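Local coordinates for protein DNA annealing helicase and endonuclease ZRANB3 (Homo sapiens, PDB 5MKW) that anneals DNA strands with ATP and cuts DNA as an endonuclease, helping stalled or collapsed replication forks restart, this chain being its HNH endonuclease domain, at residues Arg9-Glu14 with Cys87-Leu92; Leu32-Ala37 with Lys43-Ala48; Gln73-Lys78 with Lys101-Arg106. One frame throughout, in Å; residues are numbered along the deposited sequence. Where two conformers were deposited one is given.

Interaction 1 (Arg9-Glu14 with Cys87-Leu92); sequences RAKVFE and CSLDNL
One methyl of Leu-89 touches two side chains on consecutive residues of helix 5-16: its CD1 lies 3.7 Å from Lys-11 CB and 4.0 Å from Val-12 CG2. The leucine has CG anti to its own nitrogen (chi1 -165°), which carries the isobutyl group away from the short 3-10 turn at Leu-89 and Asp-90 and out to the helix. Val-12 and Leu-89 pass alongside each other in opposite senses, and the valine touches with a single branch, CG2. That branch is placed beside the backbone nitrogen because CG1 takes the anti position (chi1 171°). Val-12 CG2 also lies 4.0 Å from Leu-92 CB, where the two side chains cross at about a right angle. Leu-92 thus presents the root of its side chain. Val-12 and Leu-92 are buried, whereas Leu-89 is exposed.

Lys-11 contributes only the start of its chain. The remainder leads away from the loop, and Lys-11 NZ forms a salt bridge with Glu-14 OE1 (3.5 Å) about one helical turn on. In the loop itself, Ser-88 OG donates to Asp-90 OD1 over 2.9 Å, meeting the carboxylate oxygen from above its plane, 52° out of it. Earlier on the helix, Arg-9 reaches the strand 72-76, where it bonds to Trp-72 O and makes a cation-pi contact with the Trp-72 ring.

The contact therefore packs helix 5-16 against the end of the connection between the two antiparallel strands of the HNH domain and the first residue of strand 92-96. No hydrogen bond crosses it; the Lys-11/Glu-14 and Ser-88/Asp-90 pairs each lie within one segment, and what the two segments share is a small apolar patch of methyl and methylene groups.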
loop_
_atom_site.group_PDB
_atom_site.type_symbol
_atom_site.label_atom_id
_atom_site.label_comp_id
_atom_site.label_asym_id
_atom_site.label_seq_id
_atom_site.Cartn_x
_atom_site.Cartn_y
_atom_site.Cartn_z
ATOM N N ARG A 9 11.535 2.685 0.200
ATOM C CA ARG A 9 10.646 2.607 1.365
ATOM C C ARG A 9 11.292 3.325 2.523
ATOM O O ARG A 9 10.668 4.156 3.191
ATOM C CB ARG A 9 10.325 1.150 1.736
ATOM C CG ARG A 9 9.350 0.435 0.781
ATOM C CD ARG A 9 9.207 -1.058 1.141
ATOM N NE ARG A 9 8.514 -1.155 2.428
ATOM C CZ ARG A 9 7.194 -1.119 2.584
ATOM N NH1 ARG A 9 6.398 -1.035 1.529
ATOM N NH2 ARG A 9 6.667 -1.168 3.802
ATOM N N ALA A 10 12.568 3.055 2.728
ATOM C CA ALA A 10 13.260 3.586 3.907
ATOM C C ALA A 10 13.431 5.085 3.775
ATOM O O ALA A 10 13.204 5.825 4.740
ATOM C CB ALA A 10 14.596 2.904 4.101
ATOM N N LYS A 11 13.707 5.541 2.579
ATOM C CA LYS A 11 13.850 6.993 2.339
ATOM C C LYS A 11 12.550 7.742 2.533
ATOM O O LYS A 11 12.528 8.776 3.207
ATOM C CB LYS A 11 14.354 7.306 0.957
ATOM C CG LYS A 11 15.799 6.949 0.686
ATOM C CD LYS A 11 16.780 7.680 1.570
ATOM C CE LYS A 11 16.639 9.176 1.473
ATOM N NZ LYS A 11 17.784 9.759 2.217
ATOM N N VAL A 12 11.445 7.184 2.030
ATOM C CA VAL A 12 10.155 7.849 2.204
ATOM C C VAL A 12 9.736 7.808 3.685
ATOM O O VAL A 12 9.255 8.789 4.224
ATOM C CB VAL A 12 9.078 7.227 1.304
ATOM C CG1 VAL A 12 7.729 7.779 1.654
ATOM C CG2 VAL A 12 9.393 7.469 -0.171
ATOM N N PHE A 13 10.063 6.721 4.374
ATOM C CA PHE A 13 9.664 6.548 5.786
ATOM C C PHE A 13 10.331 7.588 6.686
ATOM O O PHE A 13 9.729 8.021 7.650
ATOM C CB PHE A 13 10.053 5.157 6.262
ATOM C CG PHE A 13 9.519 4.794 7.613
ATOM C CD1 PHE A 13 8.260 4.206 7.747
ATOM C CD2 PHE A 13 10.262 5.060 8.754
ATOM C CE1 PHE A 13 7.780 3.866 8.978
ATOM C CE2 PHE A 13 9.788 4.725 10.009
ATOM C CZ PHE A 13 8.522 4.176 10.126
ATOM N N GLU A 14 11.554 8.015 6.328
ATOM C CA GLU A 14 12.297 9.037 7.108
ATOM C C GLU A 14 11.423 10.277 7.280
ATOM O O GLU A 14 11.595 11.016 8.230
ATOM C CB GLU A 14 13.571 9.439 6.361
ATOM C CG GLU A 14 14.726 8.456 6.436
ATOM C CD GLU A 14 15.902 8.909 5.568
ATOM O OE1 GLU A 14 16.628 8.034 5.041
ATOM O OE2 GLU A 14 15.910 10.103 5.173
ATOM N N CYS A 87 10.419 8.026 -10.798
ATOM C CA CYS A 87 10.619 7.392 -9.496
ATOM C C CYS A 87 11.617 8.115 -8.617
ATOM O O CYS A 87 12.118 7.533 -7.652
ATOM C CB CYS A 87 11.043 5.959 -9.688
ATOM S SG CYS A 87 9.716 5.038 -10.475
ATOM N N SER A 88 11.887 9.378 -8.945
ATOM C CA SER A 88 12.605 10.275 -8.049
ATOM C C SER A 88 11.823 10.501 -6.755
ATOM O O SER A 88 10.581 10.451 -6.720
ATOM C CB SER A 88 12.878 11.620 -8.721
ATOM O OG SER A 88 11.677 12.262 -9.131
ATOM N N LEU A 89 12.564 10.765 -5.694
ATOM C CA LEU A 89 12.003 10.780 -4.351
ATOM C C LEU A 89 10.919 11.858 -4.220
ATOM O O LEU A 89 9.970 11.718 -3.442
ATOM C CB LEU A 89 13.125 11.001 -3.340
ATOM C CG LEU A 89 12.755 10.699 -1.898
ATOM C CD1 LEU A 89 12.661 9.189 -1.711
ATOM C CD2 LEU A 89 13.792 11.330 -0.954
ATOM N N ASP A 90 11.083 12.943 -4.963
ATOM C CA ASP A 90 10.112 14.017 -4.950
ATOM C C ASP A 90 8.802 13.674 -5.662
ATOM O O ASP A 90 7.851 14.458 -5.654
ATOM C CB ASP A 90 10.727 15.289 -5.556
ATOM C CG ASP A 90 11.091 15.137 -7.049
ATOM O OD1 ASP A 90 10.376 14.435 -7.821
ATOM O OD2 ASP A 90 12.087 15.773 -7.467
ATOM N N ASN A 91 8.749 12.510 -6.281
ATOM C CA ASN A 91 7.487 11.997 -6.841
ATOM C C ASN A 91 6.964 10.745 -6.120
ATOM O O ASN A 91 6.088 10.066 -6.630
ATOM C CB ASN A 91 7.638 11.670 -8.339
ATOM C CG ASN A 91 6.307 11.504 -9.036
ATOM O OD1 ASN A 91 5.335 12.176 -8.704
ATOM N ND2 ASN A 91 6.242 10.572 -9.985
ATOM N N LEU A 92 7.423 10.515 -4.897
ATOM C CA LEU A 92 6.999 9.334 -4.154
ATOM C C LEU A 92 6.248 9.647 -2.847
ATOM O O LEU A 92 6.506 10.650 -2.190
ATOM C CB LEU A 92 8.205 8.476 -3.848
ATOM C CG LEU A 92 8.956 7.944 -5.073
ATOM C CD1 LEU A 92 10.096 7.024 -4.642
ATOM C CD2 LEU A 92 8.028 7.208 -6.018
#

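Interaction 2 (Leu32-Ala37 with Lys43-Ala48); sequences LRLRDA and KNLLYA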
loop_
_atom_site.group_PDB
_atom_site.type_symbol
_atom_site.label_atom_id
_atom_site.label_comp_id
_atom_site.label_asym_id
_atom_site.label_seq_id
_atom_site.Cartn_x
_atom_site.Cartn_y
_atom_site.Cartn_z
ATOM N N LEU A 32 2.813 -2.603 13.704
ATOM C CA LEU A 32 3.529 -2.965 14.938
ATOM C C LEU A 32 2.582 -3.621 15.928
ATOM O O LEU A 32 2.962 -4.554 16.612
ATOM C CB LEU A 32 4.175 -1.752 15.594
ATOM C CG LEU A 32 5.259 -1.072 14.792
ATOM C CD1 LEU A 32 5.548 0.304 15.370
ATOM C CD2 LEU A 32 6.503 -1.946 14.802
ATOM N N ARG A 33 1.365 -3.098 16.018
ATOM C CA ARG A 33 0.355 -3.660 16.907
ATOM C C ARG A 33 0.009 -5.111 16.515
ATOM O O ARG A 33 -0.015 -6.023 17.375
ATOM C CB ARG A 33 -0.875 -2.756 16.911
ATOM C CG ARG A 33 -2.083 -3.326 17.655
ATOM C CD ARG A 33 -2.149 -2.971 19.133
ATOM N NE ARG A 33 -3.450 -3.357 19.679
ATOM C CZ ARG A 33 -3.675 -4.452 20.393
ATOM N NH1 ARG A 33 -2.689 -5.274 20.702
ATOM N NH2 ARG A 33 -4.896 -4.704 20.821
ATOM N N LEU A 34 -0.167 -5.350 15.214
ATOM C CA LEU A 34 -0.441 -6.685 14.731
ATOM C C LEU A 34 0.716 -7.638 14.935
ATOM O O LEU A 34 0.532 -8.779 15.359
ATOM C CB LEU A 34 -0.952 -6.660 13.259
ATOM C CG LEU A 34 -2.466 -6.563 13.433
ATOM C CD1 LEU A 34 -3.115 -5.406 12.766
ATOM C CD2 LEU A 34 -3.209 -7.872 13.181
ATOM N N ARG A 35 1.914 -7.187 14.618
ATOM C CA ARG A 35 3.086 -8.012 14.747
ATOM C C ARG A 35 3.168 -8.573 16.159
ATOM O O ARG A 35 3.502 -9.744 16.361
ATOM C CB ARG A 35 4.343 -7.223 14.425
ATOM C CG ARG A 35 5.620 -8.047 14.443
ATOM C CD ARG A 35 6.863 -7.151 14.345
ATOM N NE ARG A 35 7.004 -6.407 15.590
ATOM C CZ ARG A 35 7.730 -5.290 15.731
ATOM N NH1 ARG A 35 8.544 -4.874 14.796
ATOM N NH2 ARG A 35 7.736 -4.670 16.876
ATOM N N ASP A 36 2.920 -7.716 17.133
ATOM C CA ASP A 36 3.182 -8.078 18.484
ATOM C C ASP A 36 1.979 -8.628 19.225
ATOM O O ASP A 36 2.110 -9.049 20.368
ATOM C CB ASP A 36 3.766 -6.874 19.208
ATOM C CG ASP A 36 5.171 -6.523 18.738
ATOM O OD1 ASP A 36 5.907 -7.367 18.156
ATOM O OD2 ASP A 36 5.571 -5.381 19.020
ATOM N N ALA A 37 0.821 -8.619 18.585
ATOM C CA ALA A 37 -0.345 -9.337 19.080
ATOM C C ALA A 37 -0.209 -10.835 18.863
ATOM O O ALA A 37 0.350 -11.285 17.875
ATOM C CB ALA A 37 -1.603 -8.845 18.409
ATOM N N LYS A 43 -7.145 -11.484 13.794
ATOM C CA LYS A 43 -8.271 -11.416 12.891
ATOM C C LYS A 43 -9.200 -10.276 13.331
ATOM O O LYS A 43 -9.604 -9.432 12.523
ATOM C CB LYS A 43 -8.996 -12.765 12.833
ATOM C CG LYS A 43 -10.154 -12.845 11.846
ATOM C CD LYS A 43 -10.862 -14.175 12.044
ATOM C CE LYS A 43 -11.882 -14.428 10.958
ATOM N NZ LYS A 43 -12.027 -15.896 10.699
ATOM N N ASN A 44 -9.565 -10.247 14.605
ATOM C CA ASN A 44 -10.512 -9.222 15.058
ATOM C C ASN A 44 -9.955 -7.819 14.965
ATOM O O ASN A 44 -10.679 -6.900 14.604
ATOM C CB ASN A 44 -10.964 -9.478 16.501
ATOM C CG ASN A 44 -11.930 -10.653 16.609
ATOM O OD1 ASN A 44 -12.612 -11.038 15.638
ATOM N ND2 ASN A 44 -12.028 -11.205 17.817
ATOM N N LEU A 45 -8.667 -7.659 15.244
ATOM C CA LEU A 45 -8.010 -6.372 15.023
ATOM C C LEU A 45 -8.111 -5.943 13.554
ATOM O O LEU A 45 -8.332 -4.766 13.267
ATOM C CB LEU A 45 -6.520 -6.437 15.421
ATOM C CG LEU A 45 -6.265 -6.572 16.935
ATOM C CD1 LEU A 45 -4.787 -6.873 17.180
ATOM C CD2 LEU A 45 -6.701 -5.354 17.746
ATOM N N LEU A 46 -7.841 -6.867 12.630
ATOM C CA LEU A 46 -7.813 -6.498 11.230
ATOM C C LEU A 46 -9.201 -6.122 10.739
ATOM O O LEU A 46 -9.344 -5.211 9.934
ATOM C CB LEU A 46 -7.237 -7.629 10.380
ATOM C CG LEU A 46 -5.732 -7.876 10.527
ATOM C CD1 LEU A 46 -5.352 -9.229 9.948
ATOM C CD2 LEU A 46 -4.922 -6.772 9.831
ATOM N N TYR A 47 -10.228 -6.858 11.161
ATOM C CA TYR A 47 -11.582 -6.564 10.685
ATOM C C TYR A 47 -12.262 -5.406 11.407
ATOM O O TYR A 47 -13.326 -4.970 10.984
ATOM C CB TYR A 47 -12.475 -7.813 10.764
ATOM C CG TYR A 47 -12.196 -8.805 9.637
ATOM C CD1 TYR A 47 -12.813 -8.669 8.387
ATOM C CD2 TYR A 47 -11.228 -9.791 9.778
ATOM C CE1 TYR A 47 -12.566 -9.577 7.377
ATOM C CE2 TYR A 47 -10.930 -10.669 8.745
ATOM C CZ TYR A 47 -11.643 -10.582 7.571
ATOM O OH TYR A 47 -11.392 -11.477 6.560
ATOM N N ALA A 48 -11.629 -4.893 12.459
ATOM C CA ALA A 48 -12.161 -3.753 13.196
ATOM C C ALA A 48 -11.707 -2.426 12.637
ATOM O O ALA A 48 -12.144 -1.406 13.137
ATOM C CB ALA A 48 -11.760 -3.832 14.659
#
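Arg-33 starts the contact by laying its guanidinium against Leu-45. A bend at chi2 (90°) brings the flat group round to the second helix, and in the conformer described Leu-45 CD1 sits 4.1 Å above the plane of the Arg-33 guanidinium, over its centre. Leu-45 CD2 lies 3.6 Å from Arg-33 NH2, and the two side chains cross at about a right angle.

Leu-34 follows, buried, and uses both of its methyls on Leu-46: Leu-34 CD2 is 3.7 Å from Leu-46 CG, and Leu-34 CD1 is equally near Leu-46 CD2. A looser approach, 4.2 Å from Leu-34 CD2 to Leu-45 CB, spreads the leucine over two successive residues of the partner helix.

Ala-37, the last residue of the segment, adds its CB, 3.9 Å from Leu-45 CD1. Leu-45 CD1 thus lies between the CB of Ala-37 and the arginine face, while Leu-46 continues inward to Met-62 and Ile-63 of helix 56-64.

The segments run nearly antiparallel, at 163°, with their axes 10.6 Å apart, making a helical hairpin of helices 27-36 and 39-47. Arg-42 bonds to the carbonyls of Leu-34 and Arg-35, tying the hairpin together. Across the two segments the chemistry is apolar packing of leucine and alanine side chains, with the exposed guanidinium of Arg-33 laid over Leu-45.

Interaction 3 (Gln73-Lys78 with Lys101-Arg106); sequences QVDHIK and KERTAR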
loop_
_atom_site.group_PDB
_atom_site.type_symbol
_atom_site.label_atom_id
_atom_site.label_comp_id
_atom_site.label_asym_id
_atom_site.label_seq_id
_atom_site.Cartn_x
_atom_site.Cartn_y
_atom_site.Cartn_z
ATOM N N GLN A 73 2.840 0.871 1.267
ATOM C CA GLN A 73 3.648 0.764 0.061
ATOM C C GLN A 73 4.053 2.189 -0.353
ATOM O O GLN A 73 3.290 3.126 -0.115
ATOM C CB GLN A 73 2.792 0.184 -1.081
ATOM C CG GLN A 73 2.431 -1.279 -0.938
ATOM C CD GLN A 73 3.663 -2.161 -1.100
ATOM O OE1 GLN A 73 4.533 -1.853 -1.924
ATOM N NE2 GLN A 73 3.853 -3.112 -0.188
ATOM N N VAL A 74 5.227 2.331 -0.993
ATOM C CA VAL A 74 5.593 3.561 -1.692
ATOM C C VAL A 74 4.993 3.570 -3.088
ATOM O O VAL A 74 5.024 2.547 -3.791
ATOM C CB VAL A 74 7.123 3.671 -1.814
ATOM C CG1 VAL A 74 7.525 4.889 -2.627
ATOM C CG2 VAL A 74 7.728 3.738 -0.430
ATOM N N ASP A 75 4.468 4.710 -3.514
ATOM C CA ASP A 75 3.927 4.804 -4.859
ATOM C C ASP A 75 4.127 6.218 -5.379
ATOM O O ASP A 75 4.646 7.093 -4.668
ATOM C CB ASP A 75 2.436 4.421 -4.842
ATOM C CG ASP A 75 1.919 3.885 -6.194
ATOM O OD1 ASP A 75 2.533 4.162 -7.268
ATOM O OD2 ASP A 75 0.833 3.272 -6.171
ATOM N N HIS A 76 3.736 6.447 -6.625
ATOM C CA HIS A 76 3.929 7.751 -7.259
ATOM C C HIS A 76 2.947 8.782 -6.738
ATOM O O HIS A 76 1.772 8.476 -6.507
ATOM C CB HIS A 76 3.728 7.656 -8.774
ATOM C CG HIS A 76 4.698 6.752 -9.441
ATOM N ND1 HIS A 76 4.330 5.550 -9.992
ATOM C CD2 HIS A 76 6.032 6.857 -9.613
ATOM C CE1 HIS A 76 5.392 4.969 -10.522
ATOM N NE2 HIS A 76 6.440 5.736 -10.294
ATOM N N ILE A 77 3.390 10.035 -6.658
ATOM C CA ILE A 77 2.467 11.123 -6.397
ATOM C C ILE A 77 1.742 11.507 -7.686
ATOM O O ILE A 77 0.518 11.631 -7.681
ATOM C CB ILE A 77 3.159 12.369 -5.847
ATOM C CG1 ILE A 77 3.824 12.077 -4.497
ATOM C CG2 ILE A 77 2.150 13.514 -5.749
ATOM C CD1 ILE A 77 4.843 13.125 -4.097
ATOM N N LYS A 78 2.504 11.647 -8.778
ATOM C CA LYS A 78 1.952 11.898 -10.119
ATOM C C LYS A 78 2.228 10.684 -11.006
ATOM O O LYS A 78 3.379 10.475 -11.486
ATOM C CB LYS A 78 2.592 13.132 -10.757
ATOM C CG LYS A 78 2.660 14.325 -9.814
ATOM C CD LYS A 78 2.882 15.657 -10.548
ATOM C CE LYS A 78 3.564 16.694 -9.660
ATOM N NZ LYS A 78 2.811 17.983 -9.594
ATOM N N LYS A 101 -4.116 -0.507 -3.406
ATOM C CA LYS A 101 -4.932 -1.410 -4.218
ATOM C C LYS A 101 -6.043 -0.736 -5.056
ATOM O O LYS A 101 -6.272 -1.148 -6.206
ATOM C CB LYS A 101 -5.524 -2.490 -3.333
ATOM C CG LYS A 101 -4.483 -3.514 -2.959
ATOM C CD LYS A 101 -5.073 -4.572 -2.085
ATOM C CE LYS A 101 -3.973 -5.281 -1.340
ATOM N NZ LYS A 101 -3.160 -6.099 -2.256
ATOM N N GLU A 102 -6.700 0.290 -4.507
ATOM C CA GLU A 102 -7.613 1.125 -5.308
ATOM C C GLU A 102 -6.874 1.753 -6.481
ATOM O O GLU A 102 -7.374 1.789 -7.603
ATOM C CB GLU A 102 -8.247 2.236 -4.497
ATOM C CG GLU A 102 -9.211 1.787 -3.420
ATOM C CD GLU A 102 -9.557 2.916 -2.423
ATOM O OE1 GLU A 102 -9.257 4.092 -2.705
ATOM O OE2 GLU A 102 -10.194 2.638 -1.401
ATOM N N ARG A 103 -5.699 2.300 -6.212
ATOM C CA ARG A 103 -4.903 2.903 -7.269
ATOM C C ARG A 103 -4.478 1.902 -8.353
ATOM O O ARG A 103 -4.656 2.146 -9.554
ATOM C CB ARG A 103 -3.653 3.570 -6.715
ATOM C CG ARG A 103 -2.794 4.083 -7.868
ATOM C CD ARG A 103 -2.199 5.396 -7.563
ATOM N NE ARG A 103 -3.194 6.382 -7.161
ATOM C CZ ARG A 103 -2.851 7.579 -6.705
ATOM N NH1 ARG A 103 -1.576 7.906 -6.704
ATOM N NH2 ARG A 103 -3.775 8.461 -6.343
ATOM N N THR A 104 -3.966 0.761 -7.924
ATOM C CA THR A 104 -3.588 -0.311 -8.837
ATOM C C THR A 104 -4.759 -0.798 -9.712
ATOM O O THR A 104 -4.617 -1.037 -10.926
ATOM C CB THR A 104 -2.959 -1.442 -7.984
ATOM O OG1 THR A 104 -1.710 -0.943 -7.460
ATOM C CG2 THR A 104 -2.657 -2.617 -8.791
ATOM N N ALA A 105 -5.907 -0.982 -9.095
ATOM C CA ALA A 105 -7.124 -1.411 -9.782
ATOM C C ALA A 105 -7.610 -0.365 -10.772
ATOM O O ALA A 105 -7.961 -0.697 -11.910
ATOM C CB ALA A 105 -8.214 -1.748 -8.781
ATOM N N ARG A 106 -7.538 0.898 -10.390
ATOM C CA ARG A 106 -7.867 1.994 -11.306
ATOM C C ARG A 106 -6.911 2.053 -12.510
ATOM O O ARG A 106 -7.344 2.182 -13.664
ATOM C CB ARG A 106 -7.839 3.337 -10.593
ATOM C CG ARG A 106 -8.397 4.443 -11.465
ATOM C CD ARG A 106 -8.577 5.744 -10.728
ATOM N NE ARG A 106 -7.493 6.019 -9.796
ATOM C CZ ARG A 106 -6.264 6.381 -10.151
ATOM N NH1 ARG A 106 -5.893 6.385 -11.426
ATOM N NH2 ARG A 106 -5.375 6.684 -9.221
#
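Asp-75 and Arg-103 both extend CG anti to the backbone nitrogen, the aspartate at chi1 -154°, which sends both chains into the space between strand 72-76 and helix 97-118, where they cross obliquely. The arginine then bends, at chi2 and again at chi3 (-54°), which leads its guanidinium past the carboxylate instead of onto it. What Asp-75 OD2 meets is accordingly the aliphatic part of the chain, with Arg-103 CD at 4.0 Å and CG at 4.1 Å. The two flat groups are turned 64° against each other, and Arg-103 NE remains 5.2 Å from Asp-75 OD2, so the opposite charges are close without forming a salt bridge.

The guanidinium goes on to the end of the strand. Its edge faces the carbonyl of His-76, whose O lies 3.4 Å from Arg-103 NH1 and near the guanidinium plane. The side chain of His-76 leads elsewhere, toward Cys-87.

Asp-75 is held from its own strand: His-76 N donates to Asp-75 OD1 over 2.7 Å, on the anti side but tilted out of the carboxylate plane, leaving OD2 as the oxygen beside the arginine. His-100 and Leu-95 also touch this aspartate, and Gln-93 packs on Arg-103. Replacing Asp-75 with an alanine would probably leave His-76 N without this acceptor and let the arginine chain turn more freely.

Strand 72-76, strand 92-96 and helix 97-118 form the beta-beta-alpha core of the HNH domain, and Asp-75 with His-76 is consistent with the Asp-His pair found in many HNH motifs. The contact is partly buried and mixed in chemistry: a carboxylate oxygen beside aliphatic carbons, and a guanidinium edge near a carbonyl. The nearby opposite charges may add a weak attraction but make no ion pair.

How the interactions relate
Interactions 1 and 3 hold parts of the same beta-beta-alpha unit, one packing helix 5-16 on the connection between the strands and the start of strand 92-96, the other setting strand 72-76 against helix 97-118. They meet directly: Asn-91 O lies 2.7 Å from Ile-77 N, probably hydrogen-bonded. Interaction 2 stands apart, its centre about 27 Å from that of interaction 1 and about 24 Å from that of interaction 3, within a helical hairpin that lies, in sequence, between helix 5-16 and the strands. It is the most buried and covers the largest area. Interactions 1 and 2 rest mainly on apolar groups, the second with a guanidinium laid over a leucine, whereas interaction 3, nearest the centre of the chain, brings charged and carbonyl groups together.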